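Local coordinates for benzoylformate Decarboxylase (Polynucleobacter necessarius, PDB 4K9Q), which binds thiamine diphosphate and magnesium and probably decarboxylates benzoylformate to benzaldehyde and carbon dioxide, at residues A[53-56]-A[57-61]; A[145-148]-A[149-153]; A[159-162]-A[163-167]; A[285-288]-A[289-292]; A[298-301]-A[302-306]. One frame throughout, in Å; residues are numbered along the deposited sequence.

Contact 1: A[53-56]-A[57-61]; sequences IADG and LSQSL
Gln59 reaches back one helical turn to Asp55, and its side chain runs beside the acceptor atoms of that residue for most of its length. CB lies 3.6 Å from Asp55 O, the carbonyl oxygen that already takes the backbone N-H of Gln59. CG, anti to the carbonyl carbon of Gln59 (chi1 -71°), comes closer still, 3.3 Å from the same Asp55 O, and also touches the carboxylate. CD stands 3.7 Å from Asp55 OD1, and at the tip NE2 donates to Asp55 OD1 at 3.0 Å with an N-H...O angle of 156°. The amide does not come in flat: its plane is turned 63° from that of the carboxylate, and NE2 meets OD1 from above the carboxylate plane. This is an i to i+4 side-chain bond near the C-terminal end of helix 47-61 in the N-terminal thiamine diphosphate binding domain, laid over the regular alpha-helical bonds, of which Ser58 N to Ala54 O is 2.8 Å. The buried carboxylate has other donors too: Thr90 OG1 shares OD1, while Asn88 ND2 and Trp402 NE1 hold OD2. On another side of the helix, Leu57 packs against Leu412 of helix 403-417. The hydroxyl of Ser58 is hydrogen-bonded to Lys63 O just past the helix end.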
loop_
_atom_site.group_PDB
_atom_site.type_symbol
_atom_site.label_atom_id
_atom_site.label_comp_id
_atom_site.label_asym_id
_atom_site.label_seq_id
_atom_site.Cartn_x
_atom_site.Cartn_y
_atom_site.Cartn_z
ATOM N N ILE A 53 -3.107 25.194 -9.482
ATOM C CA ILE A 53 -2.766 26.048 -10.625
ATOM C C ILE A 53 -2.507 25.172 -11.858
ATOM O O ILE A 53 -3.033 25.422 -12.954
ATOM C CB ILE A 53 -1.537 26.914 -10.300
ATOM C CG1 ILE A 53 -1.902 27.952 -9.233
ATOM C CG2 ILE A 53 -1.014 27.620 -11.555
ATOM C CD1 ILE A 53 -0.683 28.700 -8.675
ATOM N N ALA A 54 -1.687 24.143 -11.684
ATOM C CA ALA A 54 -1.409 23.213 -12.772
ATOM C C ALA A 54 -2.689 22.537 -13.286
ATOM O O ALA A 54 -2.867 22.354 -14.486
ATOM C CB ALA A 54 -0.383 22.165 -12.330
ATOM N N ASP A 55 -3.575 22.175 -12.366
ATOM C CA ASP A 55 -4.844 21.527 -12.694
ATOM C C ASP A 55 -5.670 22.471 -13.577
ATOM O O ASP A 55 -6.080 22.107 -14.682
ATOM C CB ASP A 55 -5.581 21.178 -11.392
ATOM C CG ASP A 55 -6.755 20.233 -11.598
ATOM O OD1 ASP A 55 -7.227 20.082 -12.737
ATOM O OD2 ASP A 55 -7.225 19.650 -10.590
ATOM N N GLY A 56 -5.879 23.702 -13.116
ATOM C CA GLY A 56 -6.604 24.686 -13.908
ATOM C C GLY A 56 -6.004 24.885 -15.298
ATOM O O GLY A 56 -6.727 24.900 -16.303
ATOM N N LEU A 57 -4.680 25.043 -15.369
ATOM C CA LEU A 57 -4.012 25.201 -16.658
ATOM C C LEU A 57 -4.210 23.970 -17.551
ATOM O O LEU A 57 -4.568 24.096 -18.724
ATOM C CB LEU A 57 -2.526 25.484 -16.461
ATOM C CG LEU A 57 -1.728 25.738 -17.741
ATOM C CD1 LEU A 57 -2.354 26.887 -18.538
ATOM C CD2 LEU A 57 -0.278 26.048 -17.387
ATOM N N SER A 58 -3.981 22.786 -16.999
ATOM C CA SER A 58 -4.156 21.539 -17.759
ATOM C C SER A 58 -5.599 21.377 -18.277
ATOM O O SER A 58 -5.815 20.886 -19.380
ATOM C CB SER A 58 -3.742 20.334 -16.910
ATOM O OG SER A 58 -4.045 19.116 -17.577
ATOM N N GLN A 59 -6.586 21.792 -17.483
ATOM C CA GLN A 59 -7.975 21.698 -17.919
ATOM C C GLN A 59 -8.198 22.632 -19.102
ATOM O O GLN A 59 -8.879 22.284 -20.065
ATOM C CB GLN A 59 -8.943 22.036 -16.781
ATOM C CG GLN A 59 -9.006 20.974 -15.673
ATOM C CD GLN A 59 -10.168 21.197 -14.719
ATOM O OE1 GLN A 59 -11.190 21.788 -15.087
ATOM N NE2 GLN A 59 -10.024 20.726 -13.490
ATOM N N SER A 60 -7.603 23.820 -19.027
ATOM C CA SER A 60 -7.763 24.807 -20.082
ATOM C C SER A 60 -7.153 24.306 -21.387
ATOM O O SER A 60 -7.758 24.440 -22.446
ATOM C CB SER A 60 -7.116 26.133 -19.675
ATOM O OG SER A 60 -7.217 27.113 -20.703
ATOM N N LEU A 61 -5.963 23.726 -21.298
ATOM C CA LEU A 61 -5.197 23.351 -22.488
ATOM C C LEU A 61 -5.503 21.953 -23.033
ATOM O O LEU A 61 -5.141 21.643 -24.165
ATOM C CB LEU A 61 -3.695 23.482 -22.217
ATOM C CG LEU A 61 -3.273 24.899 -21.821
ATOM C CD1 LEU A 61 -1.782 24.992 -21.625
ATOM C CD2 LEU A 61 -3.729 25.901 -22.866
#

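Contact 2: A[145-148]-A[149-153]; sequences TAMQ and QPQGP
Gln151 folds back against the last turn of helix 135-147, where the chain leaves the helix at Gln148 and turns, through a cis peptide bond before Pro150, toward strand 154-159 of the parallel sheet in the N-terminal part of the chain. Two hydrogen bonds tie the returning segment to the helix end. The amide nitrogen NE2 of Gln151 gives a hydrogen to Met147 O at 2.8 Å, fairly straight at 163°; the acceptor lies in the plane of the Gln151 amide, whereas NE2 stands tilted from the plane of the Met147 carbonyl. Gly152 N makes the second bond, 3.2 Å to Ala146 O. Both acceptors are carbonyls of the helix's last turn. With an alanine here in place of the glutamine, Met147 O would probably lose its side-chain donor and the sulfur of Met147 its amide neighbour.

CA-H...O contacts accompany the return of the chain past the helix end: Gln151 CA sits 3.3 Å from Ala146 O, and Ala146 CA lies 3.3 Å from Gly152 O. Around the polar pair, the bent Met147 chain crosses the Gln151 side chain, and its sulfur lies near the amide nitrogen. Of the other two amides, that of Gln148 bonds to Pro299 and Thr302 of the second subunit, and that of Gln149 to Asp314 and Gln180. In Gln151, CG lies anti to the carbonyl carbon (chi1 -58°), which sets it 3.4 Å from Met147 O, and the extended chain then carries NE2 on to that oxygen.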
loop_
_atom_site.group_PDB
_atom_site.type_symbol
_atom_site.label_atom_id
_atom_site.label_comp_id
_atom_site.label_asym_id
_atom_site.label_seq_id
_atom_site.Cartn_x
_atom_site.Cartn_y
_atom_site.Cartn_z
ATOM N N THR A 145 0.424 7.166 -19.391
ATOM C CA THR A 145 -0.520 6.720 -18.369
ATOM C C THR A 145 -1.553 7.802 -18.069
ATOM O O THR A 145 -2.753 7.530 -17.951
ATOM C CB THR A 145 0.206 6.329 -17.083
ATOM O OG1 THR A 145 1.151 5.283 -17.368
ATOM C CG2 THR A 145 -0.793 5.861 -16.027
ATOM N N ALA A 146 -1.086 9.037 -17.951
ATOM C CA ALA A 146 -1.961 10.153 -17.609
ATOM C C ALA A 146 -2.974 10.463 -18.709
ATOM O O ALA A 146 -4.119 10.814 -18.420
ATOM C CB ALA A 146 -1.129 11.402 -17.295
ATOM N N MET A 147 -2.549 10.338 -19.967
ATOM C CA MET A 147 -3.343 10.813 -21.095
ATOM C C MET A 147 -4.362 9.814 -21.657
ATOM O O MET A 147 -5.281 10.203 -22.388
ATOM C CB MET A 147 -2.421 11.323 -22.200
ATOM C CG MET A 147 -1.793 12.678 -21.828
ATOM S SD MET A 147 -3.002 14.008 -21.765
ATOM C CE MET A 147 -3.150 14.405 -23.508
ATOM N N GLN A 148 -4.196 8.535 -21.329
ATOM C CA GLN A 148 -5.187 7.534 -21.705
ATOM C C GLN A 148 -6.413 7.607 -20.808
ATOM O O GLN A 148 -6.319 7.891 -19.612
ATOM C CB GLN A 148 -4.568 6.133 -21.685
ATOM C CG GLN A 148 -3.433 6.021 -22.679
ATOM C CD GLN A 148 -2.770 4.663 -22.693
ATOM O OE1 GLN A 148 -2.419 4.153 -23.758
ATOM N NE2 GLN A 148 -2.589 4.064 -21.515
ATOM N N GLN A 149 -7.572 7.378 -21.405
ATOM C CA GLN A 149 -8.838 7.496 -20.690
ATOM C C GLN A 149 -8.974 6.352 -19.686
ATOM O O GLN A 149 -8.572 5.225 -19.977
ATOM C CB GLN A 149 -9.964 7.437 -21.718
ATOM C CG GLN A 149 -11.227 8.133 -21.320
ATOM C CD GLN A 149 -12.084 8.453 -22.521
ATOM O OE1 GLN A 149 -12.577 7.550 -23.198
ATOM N NE2 GLN A 149 -12.258 9.746 -22.804
ATOM N N PRO A 150 -9.518 6.627 -18.485
ATOM C CA PRO A 150 -9.919 7.924 -17.935
ATOM C C PRO A 150 -8.663 8.665 -17.494
ATOM O O PRO A 150 -7.841 8.109 -16.759
ATOM C CB PRO A 150 -10.762 7.536 -16.716
ATOM C CG PRO A 150 -10.184 6.245 -16.258
ATOM C CD PRO A 150 -9.735 5.527 -17.519
ATOM N N GLN A 151 -8.501 9.900 -17.953
ATOM C CA GLN A 151 -7.279 10.636 -17.664
ATOM C C GLN A 151 -7.128 10.943 -16.166
ATOM O O GLN A 151 -8.101 10.929 -15.403
ATOM C CB GLN A 151 -7.203 11.907 -18.516
ATOM C CG GLN A 151 -7.258 11.625 -20.021
ATOM C CD GLN A 151 -7.102 12.885 -20.855
ATOM O OE1 GLN A 151 -7.528 13.970 -20.450
ATOM N NE2 GLN A 151 -6.488 12.747 -22.032
ATOM N N GLY A 152 -5.898 11.199 -15.743
ATOM C CA GLY A 152 -5.642 11.447 -14.336
ATOM C C GLY A 152 -4.175 11.618 -14.031
ATOM O O GLY A 152 -3.326 11.390 -14.895
ATOM N N PRO A 153 -3.861 12.042 -12.798
ATOM C CA PRO A 153 -2.482 12.387 -12.449
ATOM C C PRO A 153 -1.607 11.173 -12.168
ATOM O O PRO A 153 -2.092 10.112 -11.760
ATOM C CB PRO A 153 -2.645 13.228 -11.172
ATOM C CG PRO A 153 -3.890 12.704 -10.550
ATOM C CD PRO A 153 -4.805 12.349 -11.706
#

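Contact 3: A[159-162]-A[163-167]; sequences PLDD and WEKLI
Lys165 curls back so that its ammonium group lands on the backbone of Asp161: NZ donates to Asp161 O at 2.8 Å, from above the carbonyl plane. Bends at chi2 (-65°) and again at chi4 bring NZ back to this oxygen. The carboxylate itself is farther off, a long salt bridge of 4.0 Å from Asp161 OD2 to Lys165 NZ, and a water fills in between them, giving a hydrogen to OD2 and taking one from NZ. A methionine in its place would probably leave Asp161 O and the bridging water without their cationic partner. In the backbone, a type I beta turn from Asp162 to Lys165 is closed by Lys165 N to Asp162 O at 3.1 Å. A second water links Leu160 O to Glu164 N, while the edge of the Trp163 indole approaches Leu160 O, with CD1 at 3.5 Å.

Farther out, Arg101 positions both aspartates, its N bonding Asp161 OD1 and its NH1 forming a salt bridge with Asp162. Trp163 touches both helix 4-15 and helix 135-147 and meets the ring of Phe31. The turn thus carries the chain from strand 154-159 to strand 166-167, which pairs antiparallel with strand 2-3. With a carbonyl, a water and a distant carboxylate around NZ, the lysine charge is probably met mainly by dipoles and only weakly by direct ion pairing.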
loop_
_atom_site.group_PDB
_atom_site.type_symbol
_atom_site.label_atom_id
_atom_site.label_comp_id
_atom_site.label_asym_id
_atom_site.label_seq_id
_atom_site.Cartn_x
_atom_site.Cartn_y
_atom_site.Cartn_z
ATOM N N PRO A 159 15.450 11.120 -8.006
ATOM C CA PRO A 159 16.678 11.409 -7.246
ATOM C C PRO A 159 17.524 12.520 -7.886
ATOM O O PRO A 159 17.737 12.512 -9.092
ATOM C CB PRO A 159 17.421 10.070 -7.274
ATOM C CG PRO A 159 16.317 9.052 -7.338
ATOM C CD PRO A 159 15.260 9.672 -8.226
ATOM N N LEU A 160 18.026 13.444 -7.073
ATOM C CA LEU A 160 18.595 14.693 -7.588
ATOM C C LEU A 160 19.853 14.489 -8.419
ATOM O O LEU A 160 20.186 15.317 -9.270
ATOM C CB LEU A 160 18.882 15.662 -6.434
ATOM C CG LEU A 160 20.004 15.247 -5.480
ATOM C CD1 LEU A 160 21.314 15.881 -5.934
ATOM C CD2 LEU A 160 19.665 15.679 -4.062
ATOM N N ASP A 161 20.549 13.394 -8.156
ATOM C CA ASP A 161 21.814 13.116 -8.831
ATOM C C ASP A 161 21.654 12.541 -10.237
ATOM O O ASP A 161 22.639 12.436 -10.971
ATOM C CB ASP A 161 22.713 12.207 -7.972
ATOM C CG ASP A 161 22.049 10.876 -7.593
ATOM O OD1 ASP A 161 20.831 10.838 -7.302
ATOM O OD2 ASP A 161 22.775 9.852 -7.558
ATOM N N ASP A 162 20.431 12.174 -10.622
ATOM C CA ASP A 162 20.228 11.545 -11.927
ATOM C C ASP A 162 20.454 12.524 -13.083
ATOM O O ASP A 162 20.932 12.130 -14.153
ATOM C CB ASP A 162 18.810 10.978 -12.058
ATOM C CG ASP A 162 18.575 9.726 -11.215
ATOM O OD1 ASP A 162 19.510 9.223 -10.556
ATOM O OD2 ASP A 162 17.426 9.242 -11.233
ATOM N N TRP A 163 20.098 13.789 -12.866
ATOM C CA TRP A 163 19.960 14.752 -13.950
ATOM C C TRP A 163 21.231 15.030 -14.735
ATOM O O TRP A 163 21.168 15.261 -15.942
ATOM C CB TRP A 163 19.354 16.064 -13.429
ATOM C CG TRP A 163 17.979 15.850 -12.903
ATOM C CD1 TRP A 163 17.581 15.863 -11.593
ATOM C CD2 TRP A 163 16.813 15.547 -13.675
ATOM N NE1 TRP A 163 16.232 15.598 -11.510
ATOM C CE2 TRP A 163 15.739 15.400 -12.773
ATOM C CE3 TRP A 163 16.572 15.384 -15.045
ATOM C CZ2 TRP A 163 14.446 15.102 -13.199
ATOM C CZ3 TRP A 163 15.288 15.099 -15.462
ATOM C CH2 TRP A 163 14.242 14.958 -14.542
ATOM N N GLU A 164 22.371 15.011 -14.050
ATOM C CA GLU A 164 23.657 15.331 -14.673
ATOM C C GLU A 164 24.341 14.115 -15.292
ATOM O O GLU A 164 25.422 14.240 -15.874
ATOM C CB GLU A 164 24.604 15.939 -13.638
ATOM C CG GLU A 164 24.986 14.964 -12.529
ATOM C CD GLU A 164 25.966 15.554 -11.529
ATOM O OE1 GLU A 164 26.291 14.857 -10.546
ATOM O OE2 GLU A 164 26.412 16.706 -11.719
ATOM N N LYS A 165 23.745 12.937 -15.144
ATOM C CA LYS A 165 24.369 11.721 -15.682
ATOM C C LYS A 165 24.333 11.714 -17.213
ATOM O O LYS A 165 23.310 12.028 -17.825
ATOM C CB LYS A 165 23.682 10.460 -15.142
ATOM C CG LYS A 165 23.717 10.294 -13.613
ATOM C CD LYS A 165 25.141 10.107 -13.098
ATOM C CE LYS A 165 25.158 9.685 -11.636
ATOM N NZ LYS A 165 24.965 10.851 -10.752
ATOM N N LEU A 166 25.460 11.372 -17.831
ATOM C CA LEU A 166 25.498 11.138 -19.271
ATOM C C LEU A 166 24.972 9.750 -19.567
ATOM O O LEU A 166 25.435 8.769 -18.983
ATOM C CB LEU A 166 26.926 11.244 -19.790
ATOM C CG LEU A 166 27.486 12.652 -19.959
ATOM C CD1 LEU A 166 28.926 12.561 -20.442
ATOM C CD2 LEU A 166 26.633 13.441 -20.940
ATOM N N ILE A 167 24.010 9.664 -20.477
ATOM C CA ILE A 167 23.381 8.392 -20.810
ATOM C C ILE A 167 23.256 8.257 -22.324
ATOM O O ILE A 167 23.287 9.256 -23.046
ATOM C CB ILE A 167 21.978 8.260 -20.164
ATOM C CG1 ILE A 167 21.025 9.333 -20.701
ATOM C CG2 ILE A 167 22.071 8.335 -18.638
ATOM C CD1 ILE A 167 19.547 9.031 -20.438
HETATM O O HOH W 1 22.190 15.796 -11.227
HETATM O O HOH W 2 25.250 9.493 -8.175
#

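Contact 4: A[285-288]-A[289-292]; sequences FIPE and GSTL
Ser290 turns back onto Pro287, and its N-H closes a type II beta turn that leads into strand 291-296 of the central domain, whose six-stranded parallel sheet is of Rossmann-like type. That closing bond, Ser290 N to Pro287 O, is 2.9 Å long. The hydroxyl leans the same way: with OG between its own backbone N and carbonyl carbon (chi1 64°), it folds inward across the turn and lies against the proline ring, 3.3 Å from Pro287 CD. It also points at the oxygen that the N-H holds, but Ser290 has two conformers, and in the one described the 2.5 Å from Ser290 OG to Pro287 O is unusually short, so this second grip is doubtful in detail.

Ile286 directs its CB toward the returning strand. Its two branches divide the work: CG1 and CD1 run alongside Ser290 and on to the backbone of Thr291, CD1 being 3.7 Å from Thr291 CA, while CG2 is the branch turned to Leu292. The isoleucine and leucine chains cross at a slant. Leu292 then continues inward onto Ile267 and Val269 of strand 266-270, whereas Thr291 faces the other way and bonds to Arg193.

Gly289 takes a positive phi of 93°, where a CB would jam against Glu288 O, so glycine suits this corner. At the hydrophobic end of the contact two methyl groups meet, Ile286 CG2 and Leu292 CD1, 3.9 Å apart.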
loop_
_atom_site.group_PDB
_atom_site.type_symbol
_atom_site.label_atom_id
_atom_site.label_comp_id
_atom_site.label_asym_id
_atom_site.label_seq_id
_atom_site.Cartn_x
_atom_site.Cartn_y
_atom_site.Cartn_z
ATOM N N PHE A 285 -33.124 5.034 -5.212
ATOM C CA PHE A 285 -32.200 5.660 -6.167
ATOM C C PHE A 285 -32.930 6.270 -7.369
ATOM O O PHE A 285 -32.599 7.363 -7.809
ATOM C CB PHE A 285 -31.130 4.670 -6.640
ATOM C CG PHE A 285 -30.347 4.050 -5.522
ATOM C CD1 PHE A 285 -29.603 4.833 -4.660
ATOM C CD2 PHE A 285 -30.351 2.678 -5.334
ATOM C CE1 PHE A 285 -28.887 4.258 -3.625
ATOM C CE2 PHE A 285 -29.633 2.105 -4.301
ATOM C CZ PHE A 285 -28.894 2.895 -3.455
ATOM N N ILE A 286 -33.907 5.548 -7.912
ATOM C CA ILE A 286 -34.714 6.063 -9.011
ATOM C C ILE A 286 -36.165 5.694 -8.752
ATOM O O ILE A 286 -36.434 4.779 -7.974
ATOM C CB ILE A 286 -34.255 5.500 -10.382
ATOM C CG1 ILE A 286 -34.291 3.972 -10.387
ATOM C CG2 ILE A 286 -32.846 6.007 -10.739
ATOM C CD1 ILE A 286 -33.946 3.368 -11.738
ATOM N N PRO A 287 -37.103 6.409 -9.391
ATOM C CA PRO A 287 -38.529 6.181 -9.111
ATOM C C PRO A 287 -38.943 4.737 -9.349
ATOM O O PRO A 287 -38.471 4.097 -10.295
ATOM C CB PRO A 287 -39.231 7.101 -10.110
ATOM C CG PRO A 287 -38.239 8.170 -10.403
ATOM C CD PRO A 287 -36.902 7.474 -10.385
ATOM N N GLU A 288 -39.812 4.226 -8.483
ATOM C CA GLU A 288 -40.355 2.888 -8.660
ATOM C C GLU A 288 -40.867 2.749 -10.094
ATOM O O GLU A 288 -41.539 3.641 -10.614
ATOM C CB GLU A 288 -41.502 2.651 -7.669
ATOM C CG GLU A 288 -41.701 1.198 -7.271
ATOM C CD GLU A 288 -40.930 0.827 -6.016
ATOM O OE1 GLU A 288 -41.347 1.248 -4.916
ATOM O OE2 GLU A 288 -39.906 0.116 -6.125
ATOM N N GLY A 289 -40.532 1.638 -10.741
ATOM C CA GLY A 289 -41.008 1.393 -12.088
ATOM C C GLY A 289 -40.054 1.851 -13.175
ATOM O O GLY A 289 -40.122 1.360 -14.302
ATOM N N SER A 290 -39.167 2.789 -12.844
ATOM C CA SER A 290 -38.192 3.263 -13.821
ATOM C C SER A 290 -36.961 2.366 -13.866
ATOM O O SER A 290 -36.768 1.497 -13.006
ATOM C CB SER A 290 -37.781 4.711 -13.534
ATOM O OG SER A 290 -37.116 4.815 -12.291
ATOM N N THR A 291 -36.150 2.559 -14.897
ATOM C CA THR A 291 -34.866 1.871 -15.024
ATOM C C THR A 291 -33.870 2.921 -15.490
ATOM O O THR A 291 -34.268 4.007 -15.923
ATOM C CB THR A 291 -34.903 0.703 -16.022
ATOM O OG1 THR A 291 -35.133 1.201 -17.345
ATOM C CG2 THR A 291 -36.005 -0.293 -15.641
ATOM N N LEU A 292 -32.584 2.608 -15.396
ATOM C CA LEU A 292 -31.545 3.595 -15.681
ATOM C C LEU A 292 -30.458 3.062 -16.611
ATOM O O LEU A 292 -30.053 1.897 -16.510
ATOM C CB LEU A 292 -30.929 4.088 -14.363
ATOM C CG LEU A 292 -29.805 5.131 -14.408
ATOM C CD1 LEU A 292 -29.857 6.064 -13.181
ATOM C CD2 LEU A 292 -28.456 4.435 -14.499
#

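Contact 5: A[298-301]-A[302-306]; sequences DPNM and TSKAV
Lys304 lays its extended chain along the short helix 299-303 and ends on Asn300, NZ donating to the side-chain oxygen OD1 at 2.8 Å. Its CG lies between the backbone N and carbonyl carbon (chi1 69°), which sends the chain back past Asn300 O, 3.3 Å from CG. Met301 runs beside it in the same direction, its CE 3.6 Å from Lys304 NZ. Close packing continues at Ser303, whose OG bonds to Asn300 O at 2.8 Å and whose N donates to Pro299 O at 2.9 Å. At the front of the helix Asp298 is the N-cap: its OD1 accepts from Asn300 N at 2.9 Å, from above the carboxylate plane.

The rest is slacker. In the first turn, the bond from Thr302 N to Asp298 O is weak. At the C-terminal end both bonds made by Lys304 N, to Asn300 O and Met301 O, are weak too, as the helix runs out into the loop toward strand 309-312, within the beta-alpha-beta unit of the central domain. Other subunits reach this helix, though Pro299, Asn300 and Met301 remain partly exposed. Arg174 of the second subunit bonds Ser303 O, and Glu107 of the third subunit makes a salt bridge to Lys304 NZ. The ammonium is thus held by a neutral amide oxygen in its own chain and, across the interface, by a carboxylate that probably balances its charge.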
loop_
_atom_site.group_PDB
_atom_site.type_symbol
_atom_site.label_atom_id
_atom_site.label_comp_id
_atom_site.label_asym_id
_atom_site.label_seq_id
_atom_site.Cartn_x
_atom_site.Cartn_y
_atom_site.Cartn_z
ATOM N N ASP A 298 -15.079 6.344 -17.335
ATOM C CA ASP A 298 -14.268 5.813 -16.242
ATOM C C ASP A 298 -14.868 4.509 -15.704
ATOM O O ASP A 298 -15.920 4.531 -15.067
ATOM C CB ASP A 298 -14.241 6.863 -15.124
ATOM C CG ASP A 298 -13.364 6.470 -13.950
ATOM O OD1 ASP A 298 -12.800 5.354 -13.940
ATOM O OD2 ASP A 298 -13.245 7.302 -13.018
ATOM N N PRO A 299 -14.206 3.369 -15.958
ATOM C CA PRO A 299 -14.736 2.092 -15.461
ATOM C C PRO A 299 -14.947 2.093 -13.936
ATOM O O PRO A 299 -15.774 1.339 -13.427
ATOM C CB PRO A 299 -13.656 1.080 -15.867
ATOM C CG PRO A 299 -12.956 1.714 -17.033
ATOM C CD PRO A 299 -12.936 3.196 -16.692
ATOM N N ASN A 300 -14.210 2.930 -13.209
ATOM C CA ASN A 300 -14.426 3.016 -11.767
ATOM C C ASN A 300 -15.840 3.501 -11.448
ATOM O O ASN A 300 -16.498 2.972 -10.546
ATOM C CB ASN A 300 -13.381 3.925 -11.106
ATOM C CG ASN A 300 -13.606 4.080 -9.604
ATOM O OD1 ASN A 300 -14.070 5.124 -9.137
ATOM N ND2 ASN A 300 -13.288 3.035 -8.847
ATOM N N MET A 301 -16.308 4.499 -12.197
ATOM C CA MET A 301 -17.641 5.067 -11.967
ATOM C C MET A 301 -18.748 4.062 -12.247
ATOM O O MET A 301 -19.682 3.907 -11.454
ATOM C CB MET A 301 -17.870 6.323 -12.812
ATOM C CG MET A 301 -16.983 7.471 -12.413
ATOM S SD MET A 301 -17.271 7.878 -10.679
ATOM C CE MET A 301 -15.579 8.042 -10.130
ATOM N N THR A 302 -18.654 3.376 -13.375
ATOM C CA THR A 302 -19.673 2.389 -13.693
ATOM C C THR A 302 -19.602 1.191 -12.728
ATOM O O THR A 302 -20.627 0.587 -12.409
ATOM C CB THR A 302 -19.572 1.935 -15.157
ATOM O OG1 THR A 302 -18.206 1.629 -15.460
ATOM C CG2 THR A 302 -20.071 3.050 -16.098
ATOM N N SER A 303 -18.401 0.857 -12.251
ATOM C CA SER A 303 -18.262 -0.309 -11.376
ATOM C C SER A 303 -18.982 -0.149 -10.043
ATOM O O SER A 303 -19.357 -1.146 -9.420
ATOM C CB SER A 303 -16.787 -0.666 -11.142
ATOM O OG SER A 303 -16.187 0.178 -10.173
ATOM N N LYS A 304 -19.188 1.098 -9.619
ATOM C CA LYS A 304 -19.731 1.370 -8.286
ATOM C C LYS A 304 -21.081 2.100 -8.295
ATOM O O LYS A 304 -21.546 2.566 -7.247
ATOM C CB LYS A 304 -18.705 2.151 -7.442
ATOM C CG LYS A 304 -18.452 3.571 -7.898
ATOM C CD LYS A 304 -17.209 4.129 -7.217
ATOM C CE LYS A 304 -17.074 5.615 -7.456
ATOM N NZ LYS A 304 -15.701 6.091 -7.100
ATOM N N ALA A 305 -21.707 2.191 -9.468
ATOM C CA ALA A 305 -23.019 2.828 -9.599
ATOM C C ALA A 305 -24.050 2.197 -8.652
ATOM O O ALA A 305 -24.002 0.998 -8.374
ATOM C CB ALA A 305 -23.511 2.748 -11.046
ATOM N N VAL A 306 -25.005 2.994 -8.177
ATOM C CA VAL A 306 -26.011 2.469 -7.249
ATOM C C VAL A 306 -27.083 1.643 -7.967
ATOM O O VAL A 306 -27.744 0.798 -7.359
ATOM C CB VAL A 306 -26.683 3.596 -6.431
ATOM C CG1 VAL A 306 -25.685 4.234 -5.458
ATOM C CG2 VAL A 306 -27.265 4.657 -7.349
#

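Contact 1 is the buried one, its centre about 9 Å from the centre of the chain, while contact 4 is a surface turn; contacts 2, 3 and 5 are partly buried. Contacts 1, 2 and 3 belong to the N-terminal part of the chain, contacts 4 and 5 to the central domain, where strand 291-296 and helix 299-303 follow one another. Contact 5 is the meeting point: Pro150 of contact 2 packs on Asp298, and Phe285 of contact 4 on Val306. Contacts 2 and 5 also face the second subunit. Chemistry follows place: a carboxylate-amide hydrogen bond inside a helix in contact 1, amide-to-carbonyl bonds at a helix end in contact 2, lysines bound to oxygens in contacts 3 and 5, and a turn closed by a serine N-H in contact 4.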